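Local atomic coordinates of Maltose/maltodextrin transport permease homologue (Bdellovibrio bacteriovorus HD100, PDB entry 6FFL), a protein that binds maltotriose through its solute-binding (MalE) domain, the part described here, and probably helps carry maltodextrins across the membrane as part of an ABC transporter. Residues W8-Y13 against R40-L45; G64-V69 against M341-E346; H105-D110 against G271-A276. All coordinates share one frame; numbering follows the deposited sequence.

Interaction 1: W8-Y13 against R40-L45; sequences WHQMIY and RETEEL. With GLC (alpha-D-glucopyranose), chain B; GLC (alpha-D-glucopyranose), chain C; SO4 (sulfate ion), chain H.
The main-chain link between the two segments is the hydrogen bond from Arg-40 N to His-9 O, 2.8 Å long. It ties the end of strand 4-9 to the residue that follows strand 34-39. One residue on, the side-chain amide of Gln-10 takes over: its NE2 donates to Thr-42 OG1 at 3.0 Å, with the hydroxyl close to the amide plane. Gln-10 starts between its own backbone N and carbonyl carbon (chi1 44°) and bends at chi2, which sets the amide alongside Thr-42, pointing the same way. The same NE2 makes a weak bond to O3 of the chain B glucose, whose O2 donates to Gln-10 O at 2.7 Å. On the helix side, Glu-43 OE1 accepts from O4 of the chain C glucose at 2.8 Å.

A cation-pi contact lies farther from the sugar. Arg-40 CZ stands 4.2 Å from the centroid of the Trp-8 six-membered ring, with NH1 over the face and the two planes 62° apart; NH1 is also hydrogen-bonded to Ser-48 OG. Between these polar groups Leu-45 fills the middle, CD1 against Trp-8 CB (3.6 Å) and CD2 against Gln-10 CG.

Glu-41 caps helix 42-54, its OE2 accepting from Glu-43 N. Sugar-binding loops at the carboxyl ends of neighbouring parallel strands are characteristic of the periplasmic solute-binding protein fold, and here they line the maltotriose site.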
loop_
_atom_site.group_PDB
_atom_site.type_symbol
_atom_site.label_atom_id
_atom_site.label_comp_id
_atom_site.label_asym_id
_atom_site.label_seq_id
_atom_site.Cartn_x
_atom_site.Cartn_y
_atom_site.Cartn_z
ATOM N N TRP A 8 9.348 10.758 10.227
ATOM C CA TRP A 8 8.463 11.104 9.115
ATOM C C TRP A 8 7.809 9.819 8.630
ATOM O O TRP A 8 8.501 8.824 8.391
ATOM C CB TRP A 8 9.211 11.763 7.955
ATOM C CG TRP A 8 9.765 13.108 8.239
ATOM C CD1 TRP A 8 9.729 13.795 9.425
ATOM C CD2 TRP A 8 10.503 13.923 7.322
ATOM N NE1 TRP A 8 10.402 14.998 9.294
ATOM C CE2 TRP A 8 10.873 15.101 8.010
ATOM C CE3 TRP A 8 10.869 13.778 5.977
ATOM C CZ2 TRP A 8 11.594 16.127 7.398
ATOM C CZ3 TRP A 8 11.591 14.803 5.370
ATOM C CH2 TRP A 8 11.944 15.958 6.086
ATOM N N HIS A 9 6.487 9.840 8.474
ATOM C CA HIS A 9 5.747 8.634 8.117
ATOM C C HIS A 9 4.599 8.994 7.186
ATOM O O HIS A 9 4.254 10.168 7.014
ATOM C CB HIS A 9 5.205 7.950 9.363
ATOM C CG HIS A 9 4.218 8.797 10.099
ATOM N ND1 HIS A 9 2.891 8.867 9.736
ATOM C CD2 HIS A 9 4.379 9.667 11.123
ATOM C CE1 HIS A 9 2.266 9.717 10.533
ATOM N NE2 HIS A 9 3.145 10.213 11.386
ATOM N N GLN A 10 3.970 7.964 6.610
ATOM C CA GLN A 10 2.827 8.154 5.724
ATOM C C GLN A 10 1.583 7.430 6.256
ATOM O O GLN A 10 0.756 6.923 5.486
ATOM C CB GLN A 10 3.163 7.718 4.289
ATOM C CG GLN A 10 3.927 6.386 4.128
ATOM C CD GLN A 10 3.072 5.196 4.520
ATOM O OE1 GLN A 10 3.050 4.794 5.694
ATOM N NE2 GLN A 10 2.342 4.641 3.549
ATOM N N MET A 11 1.414 7.412 7.582
ATOM C CA MET A 11 0.320 6.673 8.216
ATOM C C MET A 11 -1.013 7.404 8.110
ATOM O O MET A 11 -1.133 8.567 8.511
ATOM C CB MET A 11 0.621 6.422 9.696
ATOM C CG MET A 11 1.789 5.498 9.939
ATOM S SD MET A 11 1.854 5.049 11.688
ATOM C CE MET A 11 3.486 4.309 11.759
ATOM N N ILE A 12 -2.034 6.669 7.650
ATOM C CA ILE A 12 -3.400 7.153 7.596
ATOM C C ILE A 12 -3.924 7.468 9.003
ATOM O O ILE A 12 -3.402 6.989 10.017
ATOM C CB ILE A 12 -4.256 6.074 6.911
ATOM C CG1 ILE A 12 -5.595 6.621 6.426
ATOM C CG2 ILE A 12 -4.471 4.889 7.858
ATOM C CD1 ILE A 12 -6.465 5.540 5.794
ATOM N N TYR A 13 -4.994 8.267 9.048
ATOM C CA TYR A 13 -5.583 8.748 10.296
ATOM C C TYR A 13 -5.606 7.705 11.412
ATOM O O TYR A 13 -5.014 7.909 12.477
ATOM C CB TYR A 13 -7.004 9.238 10.031
ATOM C CG TYR A 13 -7.673 9.772 11.278
ATOM C CD1 TYR A 13 -7.401 11.053 11.742
ATOM C CD2 TYR A 13 -8.563 8.983 12.006
ATOM C CE1 TYR A 13 -8.023 11.543 12.890
ATOM C CE2 TYR A 13 -9.172 9.458 13.149
ATOM C CZ TYR A 13 -8.900 10.734 13.587
ATOM O OH TYR A 13 -9.512 11.200 14.728
ATOM N N ARG A 40 3.523 12.695 5.950
ATOM C CA ARG A 40 3.559 13.073 4.545
ATOM C C ARG A 40 2.968 11.941 3.729
ATOM O O ARG A 40 3.263 10.772 3.989
ATOM C CB ARG A 40 4.981 13.358 4.053
ATOM C CG ARG A 40 5.744 14.330 4.923
ATOM C CD ARG A 40 6.203 15.512 4.120
ATOM N NE ARG A 40 6.548 16.638 4.985
ATOM C CZ ARG A 40 7.792 16.995 5.286
ATOM N NH1 ARG A 40 8.818 16.318 4.789
ATOM N NH2 ARG A 40 8.011 18.032 6.082
ATOM N N GLU A 41 2.141 12.288 2.745
ATOM C CA GLU A 41 1.578 11.271 1.873
ATOM C C GLU A 41 2.711 10.508 1.203
ATOM O O GLU A 41 3.782 11.061 0.947
ATOM C CB GLU A 41 0.661 11.909 0.824
ATOM C CG GLU A 41 -0.247 10.892 0.118
ATOM C CD GLU A 41 0.417 10.171 -1.054
ATOM O OE1 GLU A 41 -0.035 9.042 -1.390
ATOM O OE2 GLU A 41 1.374 10.731 -1.641
ATOM N N THR A 42 2.460 9.218 0.932
ATOM C CA THR A 42 3.477 8.271 0.472
ATOM C C THR A 42 4.451 8.829 -0.568
ATOM O O THR A 42 5.671 8.724 -0.400
ATOM C CB THR A 42 2.777 7.025 -0.085
ATOM O OG1 THR A 42 2.178 6.310 1.002
ATOM C CG2 THR A 42 3.770 6.107 -0.810
ATOM N N GLU A 43 3.931 9.415 -1.654
ATOM C CA GLU A 43 4.812 9.957 -2.691
ATOM C C GLU A 43 5.668 11.095 -2.153
ATOM O O GLU A 43 6.882 11.145 -2.390
ATOM C CB GLU A 43 3.981 10.421 -3.893
ATOM C CG GLU A 43 3.001 9.378 -4.374
ATOM C CD GLU A 43 3.699 8.102 -4.801
ATOM O OE1 GLU A 43 3.263 7.015 -4.379
ATOM O OE2 GLU A 43 4.678 8.190 -5.573
ATOM N N GLU A 44 5.048 12.036 -1.435
ATOM C CA GLU A 44 5.802 13.172 -0.910
ATOM C C GLU A 44 6.775 12.749 0.184
ATOM O O GLU A 44 7.839 13.363 0.341
ATOM C CB GLU A 44 4.836 14.236 -0.385
ATOM C CG GLU A 44 5.505 15.462 0.221
ATOM C CD GLU A 44 4.501 16.418 0.855
ATOM O OE1 GLU A 44 3.296 16.328 0.525
ATOM O OE2 GLU A 44 4.917 17.255 1.687
ATOM N N LEU A 45 6.426 11.721 0.962
ATOM C CA LEU A 45 7.362 11.212 1.959
ATOM C C LEU A 45 8.646 10.724 1.298
ATOM O O LEU A 45 9.757 11.045 1.748
ATOM C CB LEU A 45 6.707 10.090 2.763
ATOM C CG LEU A 45 7.664 9.405 3.743
ATOM C CD1 LEU A 45 7.924 10.283 4.973
ATOM C CD2 LEU A 45 7.110 8.082 4.153
HETATM C C1 GLC B . -2.683 6.020 3.642
HETATM C C2 GLC B . -1.900 4.783 4.095
HETATM C C3 GLC B . -0.905 4.340 3.031
HETATM C C4 GLC B . -1.578 4.209 1.664
HETATM C C5 GLC B . -2.340 5.496 1.320
HETATM C C6 GLC B . -3.133 5.344 0.023
HETATM O O1 GLC B . -1.802 7.143 3.584
HETATM O O2 GLC B . -1.154 5.072 5.281
HETATM O O3 GLC B . -0.304 3.095 3.449
HETATM O O4 GLC B . -0.547 3.937 0.694
HETATM O O5 GLC B . -3.283 5.815 2.350
HETATM O O6 GLC B . -3.708 6.602 -0.358
HETATM C C1 GLC C . 2.734 2.048 -3.758
HETATM C C2 GLC C . 4.257 2.116 -3.621
HETATM C C3 GLC C . 4.748 3.493 -4.080
HETATM C C4 GLC C . 4.289 3.762 -5.503
HETATM C C5 GLC C . 2.762 3.627 -5.598
HETATM C C6 GLC C . 2.319 3.684 -7.056
HETATM O O2 GLC C . 4.666 1.851 -2.265
HETATM O O3 GLC C . 6.191 3.543 -4.038
HETATM O O4 GLC C . 4.686 5.090 -5.878
HETATM O O5 GLC C . 2.377 2.336 -5.112
HETATM O O6 GLC C . 0.888 3.829 -7.178
HETATM S S SO4 H . -5.678 11.113 6.353
HETATM O O1 SO4 H . -6.357 11.426 5.102
HETATM O O2 SO4 H . -4.288 11.568 6.261
HETATM O O3 SO4 H . -5.702 9.675 6.592
HETATM O O4 SO4 H . -6.352 11.774 7.464
#

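Interaction 2: G64-V69 against M341-E346; sequences GPSDQV and MPVTPE. With GLC (alpha-D-glucopyranose), chain C; GLC (alpha-D-glucopyranose), chain D.
Asp-67 and Val-343 bring their backbones unusually close, CA to CA 3.9 Å, yet no direct hydrogen bond joins the two segments. Carbon against oxygen makes much of the contact: Asp-67 CB rests 3.2 Å from Pro-342 O, a buried carbonyl without a hydrogen-bond partner in the model, and Val-343 CG1 lies 3.3 Å from Ser-66 O. A water supplies the polar link, donating to both Asp-67 O and Thr-344 O at 2.8 Å.

Met-341 slants across the Asp-67 side chain, its methyl ending beside the carboxylate. With CG anti to the backbone N (chi1 177°) the chain passes Ser-66 OG, and bends at chi2 and chi3 bring CE to 3.3 Å from Asp-67 OD2. That methyl also neighbours O2 of the chain C glucose. Val-69 meets Val-343 more loosely, while Tyr-101 touches Val-69 from strand 100-101.

The Asp-67 carboxylate makes the hydrogen bonds of this contact to the sugar. Its OD1 accepts from O3 and its OD2 from O2 of the chain C glucose, each at 2.7 Å, so each oxygen grips one of two adjacent hydroxyls. Trp-351 adds a weak bond to OD1. Pro-65 places CB and CG against chain C O2 and chain D O3. With both oxygens engaged and a methyl beside one, the chemistry implies a two-pronged grip on a vicinal diol, probably by an ionised carboxylate, bordered by apolar carbon.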
loop_
_atom_site.group_PDB
_atom_site.type_symbol
_atom_site.label_atom_id
_atom_site.label_comp_id
_atom_site.label_asym_id
_atom_site.label_seq_id
_atom_site.Cartn_x
_atom_site.Cartn_y
_atom_site.Cartn_z
ATOM N N GLY A 64 7.620 3.902 5.757
ATOM C CA GLY A 64 6.790 3.807 4.567
ATOM C C GLY A 64 6.910 2.462 3.883
ATOM O O GLY A 64 7.575 1.541 4.381
ATOM N N PRO A 65 6.319 2.347 2.692
ATOM C CA PRO A 65 6.224 1.035 2.030
ATOM C C PRO A 65 7.591 0.469 1.688
ATOM O O PRO A 65 8.555 1.201 1.462
ATOM C CB PRO A 65 5.426 1.325 0.752
ATOM C CG PRO A 65 4.842 2.699 0.932
ATOM C CD PRO A 65 5.699 3.433 1.908
ATOM N N SER A 66 7.654 -0.861 1.617
ATOM C CA SER A 66 8.949 -1.512 1.494
ATOM C C SER A 66 9.670 -1.208 0.186
ATOM O O SER A 66 10.897 -1.326 0.156
ATOM C CB SER A 66 8.802 -3.017 1.670
ATOM O OG SER A 66 7.807 -3.516 0.828
ATOM N N ASP A 67 8.966 -0.812 -0.892
ATOM C CA ASP A 67 9.735 -0.522 -2.096
ATOM C C ASP A 67 10.558 0.752 -1.971
ATOM O O ASP A 67 11.393 1.013 -2.847
ATOM C CB ASP A 67 8.842 -0.489 -3.356
ATOM C CG ASP A 67 7.722 0.541 -3.284
ATOM O OD1 ASP A 67 7.420 1.155 -4.334
ATOM O OD2 ASP A 67 7.104 0.686 -2.205
ATOM N N GLN A 68 10.412 1.526 -0.899
ATOM C CA GLN A 68 11.324 2.661 -0.826
ATOM C C GLN A 68 12.739 2.238 -0.426
ATOM O O GLN A 68 13.660 3.058 -0.513
ATOM C CB GLN A 68 10.755 3.761 0.082
ATOM C CG GLN A 68 10.648 3.454 1.529
ATOM C CD GLN A 68 9.780 4.466 2.277
ATOM O OE1 GLN A 68 8.941 5.158 1.698
ATOM N NE2 GLN A 68 9.993 4.556 3.570
ATOM N N VAL A 69 12.948 0.959 -0.102
ATOM C CA VAL A 69 14.284 0.478 0.272
ATOM C C VAL A 69 15.279 0.685 -0.868
ATOM O O VAL A 69 16.398 1.178 -0.657
ATOM C CB VAL A 69 14.218 -1.002 0.690
ATOM C CG1 VAL A 69 15.595 -1.636 0.624
ATOM C CG2 VAL A 69 13.634 -1.131 2.084
ATOM N N MET A 341 5.911 -7.592 -2.791
ATOM C CA MET A 341 6.272 -6.269 -3.270
ATOM C C MET A 341 7.741 -6.251 -3.687
ATOM O O MET A 341 8.608 -6.603 -2.874
ATOM C CB MET A 341 6.036 -5.234 -2.171
ATOM C CG MET A 341 6.459 -3.813 -2.531
ATOM S SD MET A 341 5.295 -3.115 -3.743
ATOM C CE MET A 341 4.786 -1.608 -2.920
ATOM N N PRO A 342 8.066 -5.875 -4.922
ATOM C CA PRO A 342 9.482 -5.731 -5.289
ATOM C C PRO A 342 10.036 -4.433 -4.722
ATOM O O PRO A 342 9.313 -3.452 -4.547
ATOM C CB PRO A 342 9.453 -5.720 -6.824
ATOM C CG PRO A 342 8.105 -5.173 -7.178
ATOM C CD PRO A 342 7.158 -5.624 -6.061
ATOM N N VAL A 343 11.332 -4.439 -4.388
ATOM C CA VAL A 343 11.930 -3.298 -3.700
ATOM C C VAL A 343 13.151 -2.737 -4.412
ATOM O O VAL A 343 13.738 -1.770 -3.929
ATOM C CB VAL A 343 12.285 -3.625 -2.232
ATOM C CG1 VAL A 343 11.057 -4.164 -1.472
ATOM C CG2 VAL A 343 13.474 -4.611 -2.154
ATOM N N THR A 344 13.556 -3.301 -5.543
ATOM C CA THR A 344 14.713 -2.769 -6.256
ATOM C C THR A 344 14.412 -1.359 -6.772
ATOM O O THR A 344 13.247 -1.003 -6.986
ATOM C CB THR A 344 15.079 -3.671 -7.432
ATOM O OG1 THR A 344 13.952 -3.761 -8.306
ATOM C CG2 THR A 344 15.449 -5.057 -6.948
ATOM N N PRO A 345 15.436 -0.522 -6.977
ATOM C CA PRO A 345 15.159 0.861 -7.402
ATOM C C PRO A 345 14.494 0.934 -8.765
ATOM O O PRO A 345 13.797 1.913 -9.051
ATOM C CB PRO A 345 16.548 1.526 -7.398
ATOM C CG PRO A 345 17.516 0.399 -7.447
ATOM C CD PRO A 345 16.879 -0.759 -6.754
ATOM N N GLU A 346 14.665 -0.096 -9.601
ATOM C CA GLU A 346 14.024 -0.119 -10.906
ATOM C C GLU A 346 12.507 -0.019 -10.787
ATOM O O GLU A 346 11.852 0.498 -11.700
ATOM C CB GLU A 346 14.415 -1.395 -11.652
ATOM C CG GLU A 346 15.855 -1.400 -12.198
ATOM C CD GLU A 346 16.931 -1.785 -11.183
ATOM O OE1 GLU A 346 16.630 -2.002 -9.994
ATOM O OE2 GLU A 346 18.110 -1.878 -11.590
HETATM C C1 GLC C . 2.734 2.048 -3.758
HETATM C C2 GLC C . 4.257 2.116 -3.621
HETATM C C3 GLC C . 4.748 3.493 -4.080
HETATM C C4 GLC C . 4.289 3.762 -5.503
HETATM C C5 GLC C . 2.762 3.627 -5.598
HETATM C C6 GLC C . 2.319 3.684 -7.056
HETATM O O2 GLC C . 4.666 1.851 -2.265
HETATM O O3 GLC C . 6.191 3.543 -4.038
HETATM O O4 GLC C . 4.686 5.090 -5.878
HETATM O O5 GLC C . 2.377 2.336 -5.112
HETATM O O6 GLC C . 0.888 3.829 -7.178
HETATM C C1 GLC D . -0.852 2.751 -0.013
HETATM C C2 GLC D . 0.291 1.747 0.067
HETATM C C3 GLC D . 1.510 2.179 -0.733
HETATM C C4 GLC D . 1.052 2.509 -2.150
HETATM C C5 GLC D . -0.028 3.585 -2.093
HETATM C C6 GLC D . -0.516 3.954 -3.498
HETATM O O2 GLC D . 0.630 1.576 1.456
HETATM O O3 GLC D . 2.450 1.091 -0.760
HETATM O O4 GLC D . 2.148 3.013 -2.897
HETATM O O5 GLC D . -1.137 3.061 -1.370
HETATM O O6 GLC D . -1.252 5.197 -3.454
HETATM O O HOH W 1 11.806 0.917 -5.566
#

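Interaction 3: H105-D110 against G271-A276; sequences HYMIGD and GYSLNA
Ser-273 OG donates to Tyr-106 O at 2.8 Å, meeting the carbonyl 33° out of its plane. The same carbonyl accepts from a water that in turn receives the N-H of Leu-274. Ile-108 and Tyr-272 form an antiparallel hydrogen-bonded pair: Tyr-272 N donates to Ile-108 O (2.9 Å), and Ile-108 N donates to Tyr-272 O (3.1 Å). The first donor stands above its carbonyl plane, not on a lone pair. Met-107 CA adds a C-H contact to Tyr-272 O.

A second water bridges the far end, donating to Asp-110 OD2 (2.7 Å) and accepting from Tyr-272 OH, in the plane of the ring. Asp-110 OD1 is held by Tyr-63 OH, whose ring also meets that of Tyr-272.

Gly-109 and Gly-271 approach to 3.5 Å between CA atoms, a closeness made possible chiefly by Gly-271, where Ile-108 O, Gly-109 N and Met-107 CG leave no room for a CB. Extended through chi1 (168°) and chi2, Met-107 lays CG and SD along Gly-271, with SD 3.6 Å from Gly-271 N, and a bend at chi3 brings the methyl against it too. Tyr-272 CD2 meets Ile-108 O at the ring edge, and Leu-291 of helix 281-294 touches both residues. This antiparallel pairing of strands 104-109 and 266-274 belongs to the mixed beta sheet of a solute-binding protein lobe.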
loop_
_atom_site.group_PDB
_atom_site.type_symbol
_atom_site.label_atom_id
_atom_site.label_comp_id
_atom_site.label_asym_id
_atom_site.label_seq_id
_atom_site.Cartn_x
_atom_site.Cartn_y
_atom_site.Cartn_z
ATOM N N HIS A 105 19.476 -5.725 5.278
ATOM C CA HIS A 105 18.158 -5.311 5.761
ATOM C C HIS A 105 18.159 -3.803 5.986
ATOM O O HIS A 105 18.826 -3.317 6.899
ATOM C CB HIS A 105 17.800 -6.007 7.072
ATOM C CG HIS A 105 17.510 -7.469 6.944
ATOM N ND1 HIS A 105 18.390 -8.440 7.369
ATOM C CD2 HIS A 105 16.420 -8.128 6.478
ATOM C CE1 HIS A 105 17.865 -9.634 7.155
ATOM N NE2 HIS A 105 16.671 -9.473 6.616
ATOM N N TYR A 106 17.370 -3.065 5.203
ATOM C CA TYR A 106 17.298 -1.625 5.398
ATOM C C TYR A 106 16.013 -1.174 6.084
ATOM O O TYR A 106 15.886 0.014 6.403
ATOM C CB TYR A 106 17.451 -0.893 4.048
ATOM C CG TYR A 106 18.859 -0.996 3.474
ATOM C CD1 TYR A 106 19.877 -0.171 3.933
ATOM C CD2 TYR A 106 19.155 -1.910 2.472
ATOM C CE1 TYR A 106 21.170 -0.257 3.403
ATOM C CE2 TYR A 106 20.436 -2.012 1.946
ATOM C CZ TYR A 106 21.429 -1.185 2.411
ATOM O OH TYR A 106 22.691 -1.292 1.880
ATOM N N MET A 107 15.066 -2.082 6.328
ATOM C CA MET A 107 13.759 -1.707 6.838
ATOM C C MET A 107 13.232 -2.818 7.736
ATOM O O MET A 107 13.441 -3.997 7.445
ATOM C CB MET A 107 12.775 -1.457 5.682
ATOM C CG MET A 107 11.339 -1.343 6.119
ATOM S SD MET A 107 10.178 -1.074 4.766
ATOM C CE MET A 107 10.603 0.600 4.256
ATOM N N ILE A 108 12.541 -2.450 8.815
ATOM C CA ILE A 108 11.771 -3.428 9.581
ATOM C C ILE A 108 10.352 -2.899 9.755
ATOM O O ILE A 108 10.149 -1.798 10.287
ATOM C CB ILE A 108 12.407 -3.761 10.945
ATOM C CG1 ILE A 108 11.450 -4.635 11.750
ATOM C CG2 ILE A 108 12.765 -2.496 11.735
ATOM C CD1 ILE A 108 11.383 -6.053 11.224
ATOM N N GLY A 109 9.377 -3.687 9.307
ATOM C CA GLY A 109 7.986 -3.310 9.422
ATOM C C GLY A 109 7.330 -3.860 10.674
ATOM O O GLY A 109 7.762 -4.866 11.232
ATOM N N ASP A 110 6.270 -3.165 11.101
ATOM C CA ASP A 110 5.522 -3.559 12.282
ATOM C C ASP A 110 4.322 -4.433 11.951
ATOM O O ASP A 110 3.688 -4.968 12.868
ATOM C CB ASP A 110 5.076 -2.314 13.067
ATOM C CG ASP A 110 4.366 -1.269 12.201
ATOM O OD1 ASP A 110 4.515 -1.277 10.957
ATOM O OD2 ASP A 110 3.662 -0.413 12.787
ATOM N N GLY A 271 7.515 -0.007 6.881
ATOM C CA GLY A 271 8.411 -0.179 8.005
ATOM C C GLY A 271 9.386 0.963 8.158
ATOM O O GLY A 271 9.394 1.916 7.375
ATOM N N TYR A 272 10.226 0.833 9.190
ATOM C CA TYR A 272 11.132 1.881 9.640
ATOM C C TYR A 272 12.531 1.698 9.065
ATOM O O TYR A 272 13.040 0.575 8.978
ATOM C CB TYR A 272 11.207 1.894 11.171
ATOM C CG TYR A 272 9.873 2.156 11.856
ATOM C CD1 TYR A 272 9.451 3.460 12.106
ATOM C CD2 TYR A 272 9.052 1.107 12.259
ATOM C CE1 TYR A 272 8.250 3.717 12.736
ATOM C CE2 TYR A 272 7.833 1.351 12.881
ATOM C CZ TYR A 272 7.440 2.664 13.117
ATOM O OH TYR A 272 6.233 2.932 13.731
ATOM N N SER A 273 13.141 2.815 8.669
ATOM C CA SER A 273 14.550 2.869 8.306
ATOM C C SER A 273 15.219 3.960 9.124
ATOM O O SER A 273 14.569 4.922 9.533
ATOM C CB SER A 273 14.754 3.165 6.807
ATOM O OG SER A 273 14.143 2.179 5.979
ATOM N N LEU A 274 16.528 3.803 9.348
ATOM C CA LEU A 274 17.350 4.777 10.067
ATOM C C LEU A 274 18.143 5.646 9.088
ATOM O O LEU A 274 18.815 5.124 8.196
ATOM C CB LEU A 274 18.314 4.054 11.009
ATOM C CG LEU A 274 17.760 3.354 12.254
ATOM C CD1 LEU A 274 18.901 2.653 12.988
ATOM C CD2 LEU A 274 17.102 4.351 13.189
ATOM N N ASN A 275 18.068 6.967 9.269
ATOM C CA ASN A 275 18.833 7.913 8.464
ATOM C C ASN A 275 20.330 7.654 8.594
ATOM O O ASN A 275 20.854 7.448 9.695
ATOM C CB ASN A 275 18.495 9.340 8.912
ATOM C CG ASN A 275 18.835 10.397 7.873
ATOM O OD1 ASN A 275 19.743 10.230 7.063
ATOM N ND2 ASN A 275 18.091 11.505 7.898
ATOM N N ALA A 276 21.019 7.663 7.454
ATOM C CA ALA A 276 22.474 7.660 7.494
ATOM C C ALA A 276 23.012 8.907 8.195
ATOM O O ALA A 276 24.085 8.859 8.811
ATOM C CB ALA A 276 23.012 7.554 6.068
HETATM O O HOH W 2 17.627 1.702 7.796
HETATM O O HOH W 3 4.942 0.942 14.790
#

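In the fold
From the N terminus, interaction 1 comes first: strand 4-9, helix 13-29 and strand 34-39 make a beta-alpha-beta unit, and interaction 1 closes it where residues 40-45 return to residues 8-13. Helix 42-54 then leads to strand 61-65, where interaction 2 opens; it closes only at residues 341-346, after most of the chain. Interaction 3 nests inside that long loop, pairing strand 104-109 with strand 266-274. All three reach one mixed sheet. Interactions 1 and 2 share the chain C glucose and touch through Gln-10 and Pro-65. Interactions 2 and 3 meet where Gly-64 O probably bonds Gly-271 N, and Met-11 touches Tyr-272 between interactions 1 and 3.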